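Local coordinates for protein erythromycin dehydratase (Saccharopolyspora erythraea, PDB 3EL6) that probably dehydrates beta-hydroxyacyl intermediates, as a double-hotdog dehydratase domain of the modular polyketide synthase that builds the erythromycin macrolide, at residues L101-P106 against Q149-T154. Sequence-based numbering, arbitrary orientation.
Sequences LVLQRP and QHATGT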
ATOM      1  N   LEU A 101     -12.659  16.629   3.169  1.00 22.39           N
ATOM      2  CA  LEU A 101     -12.568  15.454   4.079  1.00 21.68           C
ATOM      3  C   LEU A 101     -13.838  15.378   4.856  1.00 23.06           C
ATOM      4  O   LEU A 101     -14.254  16.380   5.515  1.00 22.51           O
ATOM      5  CB  LEU A 101     -11.338  15.572   4.998  1.00 21.02           C
ATOM      6  CG  LEU A 101     -11.095  14.251   5.759  1.00 21.15           C
ATOM      7  CD1 LEU A 101     -10.489  13.215   4.805  1.00 24.50           C
ATOM      8  CD2 LEU A 101     -10.184  14.542   6.937  1.00 25.65           C
ATOM      9  N   VAL A 102     -14.512  14.226   4.758  1.00 22.55           N
ATOM     10  CA  VAL A 102     -15.772  14.028   5.451  1.00 24.19           C
ATOM     11  C   VAL A 102     -15.515  13.025   6.560  1.00 25.31           C
ATOM     12  O   VAL A 102     -14.976  11.921   6.323  1.00 25.51           O
ATOM     13  CB  VAL A 102     -16.838  13.497   4.491  1.00 25.07           C
ATOM     14  CG1 VAL A 102     -18.145  13.263   5.240  1.00 26.91           C
ATOM     15  CG2 VAL A 102     -17.036  14.508   3.396  1.00 26.78           C
ATOM     16  N   LEU A 103     -15.825  13.433   7.774  1.00 25.89           N
ATOM     17  CA  LEU A 103     -15.569  12.623   8.921  1.00 30.36           C
ATOM     18  C   LEU A 103     -16.783  11.763   9.242  1.00 34.16           C
ATOM     19  O   LEU A 103     -17.899  12.254   9.391  1.00 36.40           O
ATOM     20  CB  LEU A 103     -15.207  13.551  10.087  1.00 30.28           C
ATOM     21  CG  LEU A 103     -13.974  14.437   9.762  1.00 30.36           C
ATOM     22  CD1 LEU A 103     -13.901  15.683  10.619  1.00 31.63           C
ATOM     23  CD2 LEU A 103     -12.676  13.663   9.911  1.00 31.18           C
ATOM     24  N   GLN A 104     -16.574  10.477   9.386  1.00 37.38           N
ATOM     25  CA  GLN A 104     -17.646   9.639   9.854  1.00 41.58           C
ATOM     26  C   GLN A 104     -17.525   9.581  11.374  1.00 42.91           C
ATOM     27  O   GLN A 104     -16.995  10.495  12.028  1.00 44.88           O
ATOM     28  CB  GLN A 104     -17.557   8.256   9.163  1.00 42.67           C
ATOM     29  CG  GLN A 104     -18.136   8.277   7.703  1.00 45.70           C
ATOM     30  CD  GLN A 104     -17.109   8.553   6.533  1.00 49.83           C
ATOM     31  OE1 GLN A 104     -17.233   9.553   5.809  1.00 50.16           O
ATOM     32  NE2 GLN A 104     -16.154   7.636   6.321  1.00 49.76           N
ATOM     33  N   ARG A 105     -18.021   8.517  11.951  1.00 44.73           N
ATOM     34  CA  ARG A 105     -17.801   8.228  13.342  1.00 45.76           C
ATOM     35  C   ARG A 105     -16.455   8.699  13.880  1.00 44.42           C
ATOM     36  O   ARG A 105     -15.389   8.367  13.333  1.00 44.11           O
ATOM     37  CB  ARG A 105     -17.872   6.728  13.493  1.00 46.54           C
ATOM     38  CG  ARG A 105     -17.512   6.045  12.187  1.00 50.06           C
ATOM     39  CD  ARG A 105     -18.253   4.760  12.092  1.00 53.20           C
ATOM     40  NE  ARG A 105     -17.793   3.887  13.164  1.00 54.46           N
ATOM     41  CZ  ARG A 105     -16.592   3.338  13.135  1.00 55.92           C
ATOM     42  NH1 ARG A 105     -16.198   2.544  14.130  1.00 56.86           N
ATOM     43  NH2 ARG A 105     -15.797   3.603  12.087  1.00 52.22           N
ATOM     44  N   PRO A 106     -16.500   9.485  14.951  1.00 43.64           N
ATOM     45  CA  PRO A 106     -15.279   9.834  15.658  1.00 43.20           C
ATOM     46  C   PRO A 106     -14.637   8.571  16.182  1.00 41.77           C
ATOM     47  O   PRO A 106     -15.299   7.558  16.355  1.00 42.66           O
ATOM     48  CB  PRO A 106     -15.760  10.736  16.804  1.00 43.71           C
ATOM     49  CG  PRO A 106     -17.212  10.487  16.876  1.00 44.66           C
ATOM     50  CD  PRO A 106     -17.646  10.231  15.459  1.00 44.49           C
ATOM     51  N   GLN A 149     -13.778   2.282   8.785  1.00 25.17           N
ATOM     52  CA  GLN A 149     -13.525   3.534   8.058  1.00 26.16           C
ATOM     53  C   GLN A 149     -13.968   4.740   8.880  1.00 26.28           C
ATOM     54  O   GLN A 149     -15.096   4.735   9.384  1.00 26.33           O
ATOM     55  CB  GLN A 149     -14.266   3.572   6.737  1.00 27.50           C
ATOM     56  CG  GLN A 149     -13.890   4.820   5.952  1.00 31.19           C
ATOM     57  CD  GLN A 149     -14.431   4.814   4.587  1.00 36.89           C
ATOM     58  OE1 GLN A 149     -15.176   5.712   4.198  1.00 43.22           O
ATOM     59  NE2 GLN A 149     -14.035   3.824   3.813  1.00 38.12           N
ATOM     60  N   HIS A 150     -13.101   5.744   9.056  1.00 24.00           N
ATOM     61  CA  HIS A 150     -13.504   6.927   9.841  1.00 24.17           C
ATOM     62  C   HIS A 150     -13.609   8.208   9.013  1.00 25.47           C
ATOM     63  O   HIS A 150     -14.340   9.139   9.408  1.00 25.43           O
ATOM     64  CB  HIS A 150     -12.576   7.157  11.032  1.00 24.57           C
ATOM     65  CG  HIS A 150     -12.839   6.185  12.140  1.00 26.53           C
ATOM     66  ND1 HIS A 150     -13.769   6.423  13.129  1.00 27.19           N
ATOM     67  CD2 HIS A 150     -12.340   4.946  12.371  1.00 28.21           C
ATOM     68  CE1 HIS A 150     -13.832   5.363  13.928  1.00 29.03           C
ATOM     69  NE2 HIS A 150     -12.974   4.454  13.491  1.00 26.58           N
ATOM     70  N   ALA A 151     -12.905   8.258   7.876  1.00 23.93           N
ATOM     71  CA  ALA A 151     -12.986   9.471   7.031  1.00 23.85           C
ATOM     72  C   ALA A 151     -12.680   9.108   5.587  1.00 23.90           C
ATOM     73  O   ALA A 151     -11.980   8.136   5.338  1.00 23.95           O
ATOM     74  CB  ALA A 151     -12.000  10.504   7.500  1.00 23.11           C
ATOM     75  N   THR A 152     -13.104   9.973   4.675  1.00 22.67           N
ATOM     76  CA  THR A 152     -12.739   9.839   3.283  1.00 22.87           C
ATOM     77  C   THR A 152     -12.770  11.219   2.651  1.00 21.41           C
ATOM     78  O   THR A 152     -13.547  12.098   3.072  1.00 22.37           O
ATOM     79  CB  THR A 152     -13.715   8.903   2.520  1.00 25.26           C
ATOM     80  OG1 THR A 152     -13.190   8.665   1.206  1.00 27.92           O
ATOM     81  CG2 THR A 152     -15.082   9.546   2.394  1.00 26.86           C
ATOM     82  N   GLY A 153     -11.923  11.436   1.667  1.00 20.62           N
ATOM     83  CA  GLY A 153     -11.885  12.753   1.029  1.00 20.71           C
ATOM     84  C   GLY A 153     -11.091  12.719  -0.260  1.00 20.86           C
ATOM     85  O   GLY A 153     -10.885  11.635  -0.855  1.00 19.02           O
ATOM     86  N   THR A 154     -10.608  13.890  -0.658  1.00 19.06           N
ATOM     87  CA  THR A 154      -9.965  14.091  -1.945  1.00 20.45           C
ATOM     88  C   THR A 154      -8.795  15.038  -1.766  1.00 19.95           C
ATOM     89  O   THR A 154      -8.934  16.065  -1.076  1.00 21.56           O
ATOM     90  CB  THR A 154     -11.015  14.708  -2.936  1.00 21.46           C
ATOM     91  OG1 THR A 154     -12.113  13.788  -3.090  1.00 23.87           O
ATOM     92  CG2 THR A 154     -10.380  15.029  -4.320  1.00 22.24           C
TER
HETATM   93  O   HOH W   1     -14.183  10.028  12.076  1.00 43.89           O
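V102 and T152 form the antiparallel hydrogen-bonded pair that fixes the register: V102 N reaches T152 O at 2.9 Å, nearly straight (176°), and T152 N returns a longer bond to V102 O. L101-G153 and L103-A151 are the flanking non-hydrogen-bonded pairs. Past the strand end, Q104 N still binds H150 O at 2.6 Å.

Beyond it, side-chain donors of H150 and R105 reach backbone carbonyls. H150 ND1 donates to R105 O at 2.5 Å; the acceptor lies 6° from the imidazole plane, whereas the donor sits above the carbonyl plane, off its lone pairs. Bends at chi2 and chi3 bring R105 NH2 over one face of the H150 ring, toward its rim, 3.2 Å from CE1, with the planes 31° apart. The same NH2 donates weakly to Q149 O. A water lies between R105 O and H150 O.

Apolar contact gathers on the sheet face that carries L101, L103 and A151, where A151 CB meets L101 CD1 (4.1 Å) and L103 CD2 (4.0 Å).

On its other edge, strand 148-156 has a classic beta bulge, H150 and A151 together opposing V133 of strand 129-137. Strand 148-156 runs between 129-137 and 97-103, while L101, L103, H150 and A151 pack on helix 79-93, consistent with a hotdog sheet against its helix.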